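Local coordinates for tailspike protein (Siphovirus 9NA, PDB 3RIQ) that probably recognises and cleaves the lipopolysaccharide O-antigen of Salmonella as an endorhamnosidase, serving the phage as its trimeric receptor-binding tailspike, at residues 15-20 and 38-43; 147-152 and 192-197; 454-459 and 481-486; 506-511 and 536-541; 518-521 and 527-530. All coordinates share one frame; numbering follows the deposited sequence. Where two conformers were deposited one is given.

Contact 1: 15-20 and 38-43; sequences VKLSDY and IDYNFI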
# COMPACT_ATOMS: atom_id res chain seq x y z
N VAL A 15 22.19 37.29 -15.44
CA VAL A 15 23.42 37.82 -14.86
C VAL A 15 24.10 36.70 -14.11
O VAL A 15 23.44 35.73 -13.69
CB VAL A 15 23.15 38.98 -13.87
CG1 VAL A 15 22.54 40.20 -14.61
CG2 VAL A 15 22.33 38.52 -12.69
N LYS A 16 25.41 36.80 -13.93
CA LYS A 16 26.15 35.74 -13.24
C LYS A 16 26.94 36.28 -12.08
O LYS A 16 27.53 37.37 -12.17
CB LYS A 16 27.04 34.94 -14.21
CG LYS A 16 28.14 35.81 -14.81
CD LYS A 16 28.89 35.11 -15.95
CE LYS A 16 28.31 35.47 -17.27
NZ LYS A 16 28.53 36.89 -17.68
N LEU A 17 26.99 35.51 -11.00
CA LEU A 17 27.62 35.96 -9.77
C LEU A 17 29.07 36.38 -9.97
O LEU A 17 29.52 37.32 -9.30
CB LEU A 17 27.51 34.88 -8.69
CG LEU A 17 28.11 35.24 -7.31
CD1 LEU A 17 27.46 36.49 -6.70
CD2 LEU A 17 27.89 34.04 -6.39
N SER A 18 29.81 35.69 -10.85
CA SER A 18 31.24 35.98 -11.02
C SER A 18 31.51 37.39 -11.58
O SER A 18 32.65 37.84 -11.53
CB SER A 18 31.92 34.91 -11.88
OG SER A 18 31.41 34.98 -13.19
N ASP A 19 30.46 38.08 -12.06
CA ASP A 19 30.61 39.46 -12.54
C ASP A 19 30.53 40.50 -11.39
O ASP A 19 30.69 41.70 -11.63
CB ASP A 19 29.53 39.76 -13.58
CG ASP A 19 29.84 39.15 -14.94
OD1 ASP A 19 31.04 38.95 -15.29
OD2 ASP A 19 28.86 38.92 -15.71
N TYR A 20 30.26 40.05 -10.17
CA TYR A 20 30.02 40.94 -9.00
C TYR A 20 30.84 40.53 -7.78
O TYR A 20 31.34 39.40 -7.70
CB TYR A 20 28.52 41.01 -8.64
CG TYR A 20 27.69 41.23 -9.87
CD1 TYR A 20 27.47 42.52 -10.37
CD2 TYR A 20 27.20 40.15 -10.61
CE1 TYR A 20 26.77 42.73 -11.54
CE2 TYR A 20 26.50 40.35 -11.79
CZ TYR A 20 26.31 41.64 -12.27
OH TYR A 20 25.64 41.81 -13.47
N ILE A 38 30.06 30.53 -9.43
CA ILE A 38 31.25 30.35 -8.60
C ILE A 38 30.80 30.25 -7.15
O ILE A 38 29.73 30.77 -6.78
CB ILE A 38 32.32 31.47 -8.79
CG1 ILE A 38 31.74 32.86 -8.51
CG2 ILE A 38 32.99 31.37 -10.19
CD1 ILE A 38 32.81 33.92 -8.35
N ASP A 39 31.57 29.53 -6.34
CA ASP A 39 31.21 29.37 -4.92
C ASP A 39 31.16 30.77 -4.26
O ASP A 39 31.95 31.67 -4.60
CB ASP A 39 32.24 28.54 -4.18
CG ASP A 39 32.15 27.06 -4.47
OD1 ASP A 39 31.15 26.57 -5.06
OD2 ASP A 39 33.11 26.37 -4.11
N TYR A 40 30.23 30.94 -3.34
CA TYR A 40 30.01 32.22 -2.69
C TYR A 40 30.16 32.07 -1.19
O TYR A 40 29.44 31.29 -0.55
CB TYR A 40 28.60 32.72 -3.02
CG TYR A 40 28.36 34.10 -2.49
CD1 TYR A 40 29.01 35.20 -3.06
CD2 TYR A 40 27.54 34.31 -1.40
CE1 TYR A 40 28.82 36.48 -2.56
CE2 TYR A 40 27.32 35.58 -0.89
CZ TYR A 40 27.96 36.66 -1.49
OH TYR A 40 27.77 37.95 -1.06
N ASN A 41 31.10 32.83 -0.63
CA ASN A 41 31.35 32.83 0.81
C ASN A 41 30.55 33.93 1.47
O ASN A 41 30.91 35.14 1.36
CB ASN A 41 32.86 33.01 1.03
CG ASN A 41 33.64 31.80 0.61
OD1 ASN A 41 34.33 31.80 -0.41
ND2 ASN A 41 33.54 30.75 1.38
N PHE A 42 29.46 33.54 2.13
CA PHE A 42 28.58 34.52 2.81
C PHE A 42 28.97 34.71 4.24
O PHE A 42 29.65 33.85 4.84
CB PHE A 42 27.08 34.14 2.66
CG PHE A 42 26.65 32.93 3.46
CD1 PHE A 42 26.21 33.08 4.79
CD2 PHE A 42 26.64 31.67 2.89
CE1 PHE A 42 25.79 31.99 5.57
CE2 PHE A 42 26.20 30.55 3.64
CZ PHE A 42 25.77 30.71 4.98
N ILE A 43 28.54 35.84 4.79
CA ILE A 43 28.83 36.18 6.19
C ILE A 43 27.54 35.97 6.99
O ILE A 43 26.47 36.23 6.46
CB ILE A 43 29.40 37.65 6.34
CG1 ILE A 43 29.89 37.89 7.77
CG2 ILE A 43 28.36 38.74 5.86
CD1 ILE A 43 30.78 39.18 7.87
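At the N-terminal end of the right-handed beta-helix, the turn that leaves strand 14-16 meets the chain that leaves strand 33-36, the next coil's partner of strand 14-16, and runs into strand 40-41; L17 and S18 rest there against I38 and Y40. Between side chains the contact is apolar. CD2 of L17 lies 3.7 Å from CB of Y40 and equally near CD1 of that ring, approaching the ring obliquely, and the two side chains cross at about a right angle. With CG turned anti to the backbone N (chi1 -179°), L17 sends its isobutyl group across to strand 40-41, where CD2 also comes 3.8 Å from the carbonyl O of I38.

The short 3-10 segment 17-19 is what presents these residues. In this coil of the beta-helix the chain turns out of strand 14-16 through it, and the backbone bonds from D19 N to K16 O and from Y20 N to L17 O close the turn. S18 meets I38 through carbon: CD1 of I38 stands 3.7 Å from CA of S18 in the conformer described, one of two, so this detail is less certain. The hydroxyl of S18 is engaged instead by D37.

Y40 OH is bonded to E46 and to the backbone N of L23, which anchors the far end of the ring while its CB end packs on L17. Within 15-20, K16 NZ forms a salt bridge with D19 OD2 at 2.8 Å, meeting the syn side of the carboxylate 26° out of its plane; the same ammonium reaches the backbone O of D8 of a second subunit.

Contact 2: 147-152 and 192-197; sequences TLRVNS and TFENHH. With GOL (glycerol), chain B.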
# COMPACT_ATOMS: atom_id res chain seq x y z
N THR A 147 22.77 27.90 6.92
CA THR A 147 21.31 27.93 6.76
C THR A 147 20.89 29.04 5.81
O THR A 147 21.27 30.22 6.00
CB THR A 147 20.63 28.14 8.14
OG1 THR A 147 21.08 27.10 9.02
CG2 THR A 147 19.12 28.08 8.06
N LEU A 148 20.08 28.67 4.82
CA LEU A 148 19.40 29.66 3.97
C LEU A 148 18.07 29.96 4.64
O LEU A 148 17.28 29.05 4.88
CB LEU A 148 19.14 29.05 2.56
CG LEU A 148 18.66 30.12 1.53
CD1 LEU A 148 19.78 31.14 1.23
CD2 LEU A 148 18.14 29.43 0.27
N ARG A 149 17.80 31.24 4.91
CA ARG A 149 16.52 31.66 5.46
C ARG A 149 15.81 32.50 4.41
O ARG A 149 16.27 33.62 4.08
CB ARG A 149 16.72 32.46 6.75
CG ARG A 149 15.40 32.76 7.48
CD ARG A 149 15.61 33.55 8.75
NE ARG A 149 14.49 33.29 9.66
CZ ARG A 149 14.48 33.65 10.94
NH1 ARG A 149 15.49 34.39 11.43
NH2 ARG A 149 13.46 33.30 11.73
N VAL A 150 14.72 31.96 3.88
CA VAL A 150 13.89 32.65 2.87
C VAL A 150 12.73 33.29 3.65
O VAL A 150 11.95 32.56 4.28
CB VAL A 150 13.39 31.67 1.80
CG1 VAL A 150 12.40 32.34 0.87
CG2 VAL A 150 14.57 31.08 1.04
N ASN A 151 12.65 34.62 3.63
CA ASN A 151 11.67 35.33 4.45
C ASN A 151 10.50 35.87 3.65
O ASN A 151 10.69 36.55 2.63
CB ASN A 151 12.38 36.51 5.13
CG ASN A 151 13.52 36.07 6.07
OD1 ASN A 151 14.69 36.53 5.95
ND2 ASN A 151 13.19 35.22 6.99
N SER A 152 9.29 35.57 4.11
CA SER A 152 8.04 36.13 3.58
C SER A 152 7.98 36.04 2.06
O SER A 152 7.80 37.05 1.37
CB SER A 152 7.87 37.58 4.05
OG SER A 152 7.70 37.57 5.45
N THR A 192 12.56 23.49 7.15
CA THR A 192 11.61 23.95 8.18
C THR A 192 10.68 24.99 7.61
O THR A 192 11.13 25.94 6.97
CB THR A 192 12.36 24.61 9.38
OG1 THR A 192 13.29 23.70 9.96
CG2 THR A 192 11.38 25.12 10.45
N PHE A 193 9.37 24.84 7.87
CA PHE A 193 8.39 25.86 7.50
C PHE A 193 7.94 26.53 8.79
O PHE A 193 7.17 25.95 9.59
CB PHE A 193 7.22 25.26 6.72
CG PHE A 193 7.65 24.52 5.49
CD1 PHE A 193 8.15 25.23 4.39
CD2 PHE A 193 7.58 23.12 5.44
CE1 PHE A 193 8.58 24.58 3.24
CE2 PHE A 193 7.98 22.44 4.25
CZ PHE A 193 8.48 23.19 3.17
N GLU A 194 8.50 27.73 9.05
CA GLU A 194 8.35 28.41 10.34
C GLU A 194 7.34 29.55 10.22
O GLU A 194 7.68 30.60 9.65
CB GLU A 194 9.72 28.98 10.73
CG GLU A 194 9.76 29.71 12.05
CD GLU A 194 11.07 30.42 12.25
OE1 GLU A 194 11.56 31.07 11.34
OE2 GLU A 194 11.66 30.32 13.33
N ASN A 195 6.11 29.35 10.72
CA ASN A 195 5.04 30.35 10.54
C ASN A 195 4.42 30.90 11.82
O ASN A 195 3.36 31.48 11.80
CB ASN A 195 3.94 29.81 9.59
CG ASN A 195 4.45 29.57 8.18
OD1 ASN A 195 5.15 28.60 7.93
ND2 ASN A 195 4.17 30.47 7.28
N HIS A 196 5.12 30.77 12.95
CA HIS A 196 4.50 31.22 14.20
C HIS A 196 4.61 32.73 14.48
O HIS A 196 4.06 33.19 15.46
CB HIS A 196 5.11 30.49 15.39
CG HIS A 196 6.54 30.87 15.59
ND1 HIS A 196 7.52 30.59 14.66
CD2 HIS A 196 7.15 31.56 16.59
CE1 HIS A 196 8.67 31.08 15.08
NE2 HIS A 196 8.47 31.67 16.26
N HIS A 197 5.31 33.49 13.64
CA HIS A 197 5.48 34.93 13.91
C HIS A 197 4.20 35.72 13.76
O HIS A 197 4.14 36.85 14.20
CB HIS A 197 6.60 35.58 13.08
CG HIS A 197 7.98 35.10 13.42
ND1 HIS A 197 8.92 34.83 12.45
CD2 HIS A 197 8.60 34.91 14.60
CE1 HIS A 197 10.05 34.44 13.02
NE2 HIS A 197 9.88 34.49 14.33
C1 GOL B . 14.79 35.78 16.10
O1 GOL B . 15.90 36.46 15.49
C2 GOL B . 14.12 34.81 15.13
O2 GOL B . 15.14 34.05 14.46
C3 GOL B . 13.23 33.83 15.94
O3 GOL B . 12.31 33.10 15.07
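Electrostatic pairing carries the direct link between R149 and E194. R149 NH2 gives a hydrogen bond to E194 OE1, 3.0 Å long and bent to 151° at the hydrogen, which is also a salt bridge. OE1 receives it on its syn side, while the guanidinium and carboxylate planes stand 34° apart. Both chains are extended, each with CG anti to the backbone N (chi1 -172° for R149), and it is this reach that joins backbones whose nearest CA atoms, those of R149 and T192, are 9.5 Å apart.

The two strands are next-but-one rungs of the parallel beta-helix, with strand 166-171 between them. T171 of that middle strand uses its OG1 to bond both R149 NE and E194 OE1, so the pair is tied together across the intervening rung at the protein surface.

Hydrogen bonds to a glycerol, probably from the crystallisation liquor, form a second group. Its O2 sits at the edge of the guanidinium, 3.1 Å from R149 NH1 and 3.3 Å from R149 NH2. Its O3 is 2.9 Å from H197 NE2, near the plane of the imidazole, and gives a weak bond to E194 OE2.

Van der Waals contact is slight by comparison: H197 CE1 lies 3.8 Å from R149 NH2, and the CE1 of H196 covers one face of the H197 ring, offset toward its rim.

Contact 3: 454-459 and 481-486; sequences SLVLTA and GARVGE
V456 and R483 meet across one face of the five-stranded antiparallel sheet that follows the beta-helix, on strands separated by strand 470-479. CG2 of V456 sits squarely over the guanidinium of R483, 3.5 Å from its CZ, so that a methyl group packs on the flat face of the cation. The two side chains cross at about a right angle. R483 gets there by folding back: its chain bends at chi2 (-129°) and again at chi3 (63°), which brings the guanidinium against CG2 of V456, with CD 4.0 Å from that methyl.

The next shell fixes that group by its edge. NE is hydrogen-bonded to OG of S476, on the strand in between, and NH1 to the backbone O of P453, so the intervening strand and the residue just before 454-459 each hold one nitrogen of the group. S454 and L455 both face M443 in a classic beta bulge at the start of strand 455-461. This irregularity lies directly beside the arginine. The carbonyl of S454 is also engaged by OG of S471 of a third subunit, and that same O atom lies at the guanidinium edge, 3.4 Å from R483 NH2.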
# COMPACT_ATOMS: atom_id res chain seq x y z
N SER A 454 -13.23 -19.78 28.78
CA SER A 454 -14.44 -20.45 29.25
C SER A 454 -14.67 -21.77 28.50
O SER A 454 -15.42 -22.64 28.96
CB SER A 454 -15.65 -19.53 29.10
OG SER A 454 -15.65 -18.49 30.10
N LEU A 455 -14.02 -21.95 27.35
CA LEU A 455 -14.18 -23.16 26.53
C LEU A 455 -12.85 -23.50 25.90
O LEU A 455 -12.20 -22.61 25.35
CB LEU A 455 -15.24 -22.92 25.45
CG LEU A 455 -15.61 -24.05 24.46
CD1 LEU A 455 -17.02 -23.79 23.90
CD2 LEU A 455 -14.58 -24.21 23.32
N VAL A 456 -12.44 -24.77 25.97
CA VAL A 456 -11.30 -25.24 25.19
C VAL A 456 -11.67 -26.54 24.47
O VAL A 456 -12.13 -27.51 25.11
CB VAL A 456 -10.06 -25.52 26.08
CG1 VAL A 456 -8.92 -26.01 25.21
CG2 VAL A 456 -9.66 -24.26 26.88
N LEU A 457 -11.54 -26.53 23.15
CA LEU A 457 -11.72 -27.71 22.30
C LEU A 457 -10.33 -28.14 21.80
O LEU A 457 -9.63 -27.34 21.19
CB LEU A 457 -12.61 -27.35 21.10
CG LEU A 457 -12.88 -28.41 20.02
CD1 LEU A 457 -13.77 -29.56 20.57
CD2 LEU A 457 -13.49 -27.78 18.76
N THR A 458 -9.94 -29.39 22.05
CA THR A 458 -8.57 -29.84 21.78
C THR A 458 -8.57 -30.99 20.77
O THR A 458 -9.38 -31.93 20.90
CB THR A 458 -7.89 -30.35 23.08
OG1 THR A 458 -7.96 -29.32 24.08
CG2 THR A 458 -6.44 -30.74 22.83
N ALA A 459 -7.68 -30.90 19.79
CA ALA A 459 -7.36 -32.00 18.88
C ALA A 459 -5.99 -32.48 19.30
O ALA A 459 -5.02 -31.72 19.20
CB ALA A 459 -7.27 -31.46 17.46
N GLY A 481 -11.63 -21.67 38.27
CA GLY A 481 -10.36 -21.47 37.60
C GLY A 481 -9.68 -22.72 37.06
O GLY A 481 -8.59 -22.63 36.49
N ALA A 482 -10.31 -23.88 37.26
CA ALA A 482 -9.77 -25.15 36.79
C ALA A 482 -10.66 -25.78 35.71
O ALA A 482 -11.89 -25.66 35.76
CB ALA A 482 -9.59 -26.12 37.96
N ARG A 483 -10.04 -26.44 34.72
CA ARG A 483 -10.87 -27.05 33.68
C ARG A 483 -11.69 -28.21 34.24
O ARG A 483 -11.19 -29.01 35.07
CB ARG A 483 -10.04 -27.47 32.46
CG ARG A 483 -9.21 -26.30 31.90
CD ARG A 483 -9.37 -26.10 30.41
NE ARG A 483 -10.73 -25.74 30.01
CZ ARG A 483 -11.21 -24.50 30.00
NH1 ARG A 483 -10.47 -23.49 30.45
NH2 ARG A 483 -12.45 -24.28 29.55
N VAL A 484 -12.95 -28.31 33.81
CA VAL A 484 -13.88 -29.31 34.36
C VAL A 484 -14.85 -29.81 33.29
O VAL A 484 -14.95 -29.22 32.21
CB VAL A 484 -14.75 -28.75 35.53
CG1 VAL A 484 -13.90 -28.33 36.73
CG2 VAL A 484 -15.64 -27.63 35.07
N GLY A 485 -15.61 -30.84 33.61
CA GLY A 485 -16.69 -31.29 32.72
C GLY A 485 -16.19 -31.72 31.35
O GLY A 485 -16.78 -31.36 30.34
N GLU A 486 -15.09 -32.46 31.31
CA GLU A 486 -14.43 -32.70 30.05
C GLU A 486 -14.98 -33.92 29.36
O GLU A 486 -14.94 -35.03 29.91
CB GLU A 486 -12.91 -32.86 30.25
CG GLU A 486 -12.16 -33.11 28.94
CD GLU A 486 -10.69 -32.72 29.03
OE1 GLU A 486 -10.41 -31.65 29.59
OE2 GLU A 486 -9.83 -33.49 28.54

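Contact 4: 506-511 and 536-541; sequences LPESAL and GTFVTY
A carboxylate-on-ring stack pins a loop to the outer strand of the C-terminal three-stranded antiparallel sheet: E508, in the loop between strands 497-500 and 516-521, lies flat over one face of F538 in strand 538-542. The carboxylate and ring planes are only 7° apart, and CD of E508 is 3.4 Å from CD1 of F538. Over the middle of the ring stands the methylene, CG of E508, 3.6 Å from the centroid and 7° off the normal, which is a CH-pi contact. CB of the same glutamate reaches CZ of F538 at 3.5 Å, and the carbonyl O of E508 comes 3.4 Å from that CZ. The extended chain beyond CG (chi2 180°) is what lets the glutamate run from CZ back toward the CB of F538.

L511 approaches differently, its CD1 meeting the ring edge 4.5 Å from CE2. The 3-10 segment 508-510 begins at E508 and leads to L511, with A510 N bonded to P507 O. Around the same turn, the backbone oxygens of S509 and A510 accept bonds from R491 and H496 of a third subunit.

L511 and F538 both pack on L530 of the central strand 527-532, and L511 also touches S516 of strand 516-521.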
# COMPACT_ATOMS: atom_id res chain seq x y z
N LEU A 506 -27.34 -34.32 41.66
CA LEU A 506 -27.67 -33.30 40.70
C LEU A 506 -29.03 -32.69 41.04
O LEU A 506 -30.01 -33.43 41.21
CB LEU A 506 -27.78 -33.96 39.32
CG LEU A 506 -26.65 -33.86 38.33
CD1 LEU A 506 -27.18 -34.39 36.99
CD2 LEU A 506 -26.12 -32.39 38.19
N PRO A 507 -29.12 -31.35 41.15
CA PRO A 507 -30.44 -30.74 41.35
C PRO A 507 -31.20 -30.63 40.03
O PRO A 507 -30.59 -30.65 38.93
CB PRO A 507 -30.10 -29.37 41.94
CG PRO A 507 -28.76 -29.02 41.31
CD PRO A 507 -28.03 -30.35 41.12
N GLU A 508 -32.52 -30.51 40.13
CA GLU A 508 -33.38 -30.36 38.95
C GLU A 508 -32.98 -29.15 38.08
O GLU A 508 -33.08 -29.21 36.85
CB GLU A 508 -34.85 -30.27 39.37
CG GLU A 508 -35.32 -31.59 40.05
CD GLU A 508 -36.78 -31.60 40.50
OE1 GLU A 508 -37.47 -30.55 40.45
OE2 GLU A 508 -37.23 -32.69 40.92
N SER A 509 -32.51 -28.07 38.71
CA SER A 509 -32.06 -26.87 38.00
C SER A 509 -30.83 -27.13 37.09
O SER A 509 -30.56 -26.32 36.21
CB SER A 509 -31.70 -25.78 39.00
OG SER A 509 -30.73 -26.31 39.90
N ALA A 510 -30.11 -28.24 37.31
CA ALA A 510 -28.90 -28.55 36.54
C ALA A 510 -29.16 -29.24 35.19
O ALA A 510 -28.22 -29.58 34.47
CB ALA A 510 -27.87 -29.32 37.36
N LEU A 511 -30.44 -29.39 34.84
CA LEU A 511 -30.84 -29.80 33.47
C LEU A 511 -31.76 -28.72 32.91
O LEU A 511 -32.91 -28.55 33.37
CB LEU A 511 -31.56 -31.17 33.47
CG LEU A 511 -30.70 -32.37 33.88
CD1 LEU A 511 -31.51 -33.67 34.09
CD2 LEU A 511 -29.58 -32.61 32.84
N GLY A 536 -41.25 -31.79 31.26
CA GLY A 536 -40.54 -30.94 32.24
C GLY A 536 -40.48 -31.49 33.66
O GLY A 536 -39.76 -30.95 34.51
N THR A 537 -41.21 -32.57 33.93
CA THR A 537 -41.13 -33.24 35.24
C THR A 537 -39.92 -34.17 35.29
O THR A 537 -39.31 -34.48 34.26
CB THR A 537 -42.40 -34.03 35.58
OG1 THR A 537 -42.61 -35.07 34.62
CG2 THR A 537 -43.61 -33.09 35.57
N PHE A 538 -39.60 -34.64 36.49
CA PHE A 538 -38.36 -35.37 36.73
C PHE A 538 -38.57 -36.76 37.34
O PHE A 538 -39.49 -36.96 38.16
CB PHE A 538 -37.49 -34.57 37.70
CG PHE A 538 -36.96 -33.28 37.14
CD1 PHE A 538 -37.71 -32.10 37.25
CD2 PHE A 538 -35.68 -33.21 36.56
CE1 PHE A 538 -37.23 -30.89 36.74
CE2 PHE A 538 -35.17 -31.99 36.06
CZ PHE A 538 -35.97 -30.83 36.14
N VAL A 539 -37.68 -37.68 36.96
CA VAL A 539 -37.55 -38.99 37.62
C VAL A 539 -36.07 -39.33 37.72
O VAL A 539 -35.23 -38.83 36.94
CB VAL A 539 -38.31 -40.14 36.88
CG1 VAL A 539 -39.85 -40.03 37.13
CG2 VAL A 539 -37.99 -40.16 35.37
N THR A 540 -35.74 -40.16 38.70
CA THR A 540 -34.37 -40.59 38.88
C THR A 540 -34.30 -42.10 38.72
O THR A 540 -35.06 -42.85 39.37
CB THR A 540 -33.85 -40.17 40.26
OG1 THR A 540 -33.85 -38.74 40.34
CG2 THR A 540 -32.42 -40.71 40.50
N TYR A 541 -33.38 -42.56 37.88
CA TYR A 541 -33.09 -43.99 37.72
C TYR A 541 -31.85 -44.37 38.48
O TYR A 541 -30.86 -43.64 38.45
CB TYR A 541 -32.89 -44.30 36.23
CG TYR A 541 -34.17 -44.21 35.44
CD1 TYR A 541 -34.55 -43.01 34.83
CD2 TYR A 541 -34.99 -45.34 35.27
CE1 TYR A 541 -35.74 -42.91 34.13
CE2 TYR A 541 -36.16 -45.26 34.54
CZ TYR A 541 -36.53 -44.04 33.97
OH TYR A 541 -37.69 -43.94 33.24

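Contact 5: 518-521 and 527-530; sequences GFFF and LRIL
F520 and R528 face each other as a hydrogen-bonded pair in the antiparallel hairpin of strands 516-521 and 527-532. From its CB, the F520 side chain starts in the position between the backbone N and the carbonyl carbon (chi1 68°), which lays the ring back over the partner strand. CD1 then passes 3.8 Å from the carbonyl O of R528. CE1 goes further along, reaching 4.0 Å from CB of L530, with the backbone N of L530 near the ring's edge. On the remaining side CE2 touches CD of R528, and at the tip CZ lies 3.6 Å from CB of R528. That CB stands over the ring face, offset toward the rim, in a CH-pi contact; the guanidinium plane is 77° from the ring.

The opposite face of the hairpin carries F519, I529, F521 and L527. F519 and I529 run side by side, with CE2 of the ring 3.4 Å from CG1 of I529, while CD1 of L527 sits over the F521 ring.

Four backbone bonds hold the strands; R528 N to F520 O measures 2.9 Å, as does L530 N to G518 O. They satisfy the N-H and C=O groups that G518, F520, R528 and L530 turn toward each other. The side chains meet through carbon, and the apolar face of F519, L527 and I529 goes on to pack against I517 of a second subunit and I499 and L543 of a third.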
# COMPACT_ATOMS: atom_id res chain seq x y z
N GLY A 518 -28.83 -36.33 33.01
CA GLY A 518 -27.46 -36.12 33.52
C GLY A 518 -27.16 -37.24 34.49
O GLY A 518 -28.04 -37.64 35.26
N PHE A 519 -25.94 -37.78 34.41
CA PHE A 519 -25.51 -38.79 35.36
C PHE A 519 -24.90 -38.16 36.61
O PHE A 519 -24.32 -37.07 36.57
CB PHE A 519 -24.47 -39.72 34.74
CG PHE A 519 -25.03 -40.65 33.66
CD1 PHE A 519 -25.23 -40.21 32.34
CD2 PHE A 519 -25.32 -41.98 33.97
CE1 PHE A 519 -25.72 -41.12 31.36
CE2 PHE A 519 -25.78 -42.87 33.00
CZ PHE A 519 -26.00 -42.43 31.71
N PHE A 520 -25.04 -38.85 37.74
CA PHE A 520 -24.40 -38.40 38.96
C PHE A 520 -24.17 -39.55 39.91
O PHE A 520 -24.80 -40.61 39.80
CB PHE A 520 -25.23 -37.30 39.65
CG PHE A 520 -26.54 -37.79 40.22
CD1 PHE A 520 -27.69 -37.86 39.41
CD2 PHE A 520 -26.62 -38.16 41.57
CE1 PHE A 520 -28.90 -38.31 39.98
CE2 PHE A 520 -27.81 -38.61 42.12
CZ PHE A 520 -28.95 -38.67 41.35
N PHE A 521 -23.25 -39.33 40.84
CA PHE A 521 -23.01 -40.28 41.94
C PHE A 521 -23.73 -39.88 43.22
O PHE A 521 -23.63 -38.74 43.66
CB PHE A 521 -21.52 -40.42 42.20
CG PHE A 521 -20.77 -41.16 41.11
CD1 PHE A 521 -20.05 -40.45 40.13
CD2 PHE A 521 -20.81 -42.55 41.05
CE1 PHE A 521 -19.36 -41.14 39.11
CE2 PHE A 521 -20.13 -43.25 40.02
CZ PHE A 521 -19.40 -42.53 39.05
N LEU A 527 -24.24 -44.97 40.98
CA LEU A 527 -24.45 -44.23 39.74
C LEU A 527 -25.95 -44.14 39.43
O LEU A 527 -26.66 -45.16 39.47
CB LEU A 527 -23.70 -44.88 38.56
CG LEU A 527 -23.77 -44.10 37.23
CD1 LEU A 527 -23.00 -42.77 37.28
CD2 LEU A 527 -23.22 -44.94 36.08
N ARG A 528 -26.41 -42.92 39.12
CA ARG A 528 -27.80 -42.64 38.89
C ARG A 528 -27.96 -41.69 37.72
O ARG A 528 -27.00 -40.98 37.33
CB ARG A 528 -28.41 -41.99 40.14
CG ARG A 528 -28.53 -42.96 41.31
CD ARG A 528 -29.15 -42.30 42.52
NE ARG A 528 -29.07 -43.24 43.63
CZ ARG A 528 -29.00 -42.90 44.91
NH1 ARG A 528 -28.99 -41.62 45.27
NH2 ARG A 528 -28.91 -43.86 45.83
N ILE A 529 -29.18 -41.65 37.19
CA ILE A 529 -29.52 -40.76 36.09
C ILE A 529 -30.65 -39.87 36.57
O ILE A 529 -31.69 -40.39 36.97
CB ILE A 529 -30.01 -41.54 34.85
CG1 ILE A 529 -28.91 -42.51 34.35
CG2 ILE A 529 -30.51 -40.57 33.74
CD1 ILE A 529 -29.41 -43.50 33.28
N LEU A 530 -30.45 -38.55 36.54
CA LEU A 530 -31.58 -37.62 36.67
C LEU A 530 -32.16 -37.41 35.27
O LEU A 530 -31.43 -37.04 34.34
CB LEU A 530 -31.12 -36.30 37.27
CG LEU A 530 -32.21 -35.25 37.46
CD1 LEU A 530 -33.27 -35.68 38.51
CD2 LEU A 530 -31.59 -33.93 37.86

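In the fold
The five contacts follow one another from the N-terminal to the C-terminal end of an elongated chain, except that contact 5 is nested within the loop closed by contact 4. Contacts 1 and 2, with centres about 23 Å apart, lie in the early coils of the parallel beta-helix. Contact 3 belongs to the separate five-stranded antiparallel sheet, about 66 Å from contact 2 between centres. Contacts 4 and 5, with centres about 10 Å apart, share the terminal three-stranded sheet, where Y541 and I529 join neighbouring strands. Contact 2 alone is untouched by other subunits; at both ends of the chain, contacts 1, 3, 4 and 5 adjoin the trimer partners.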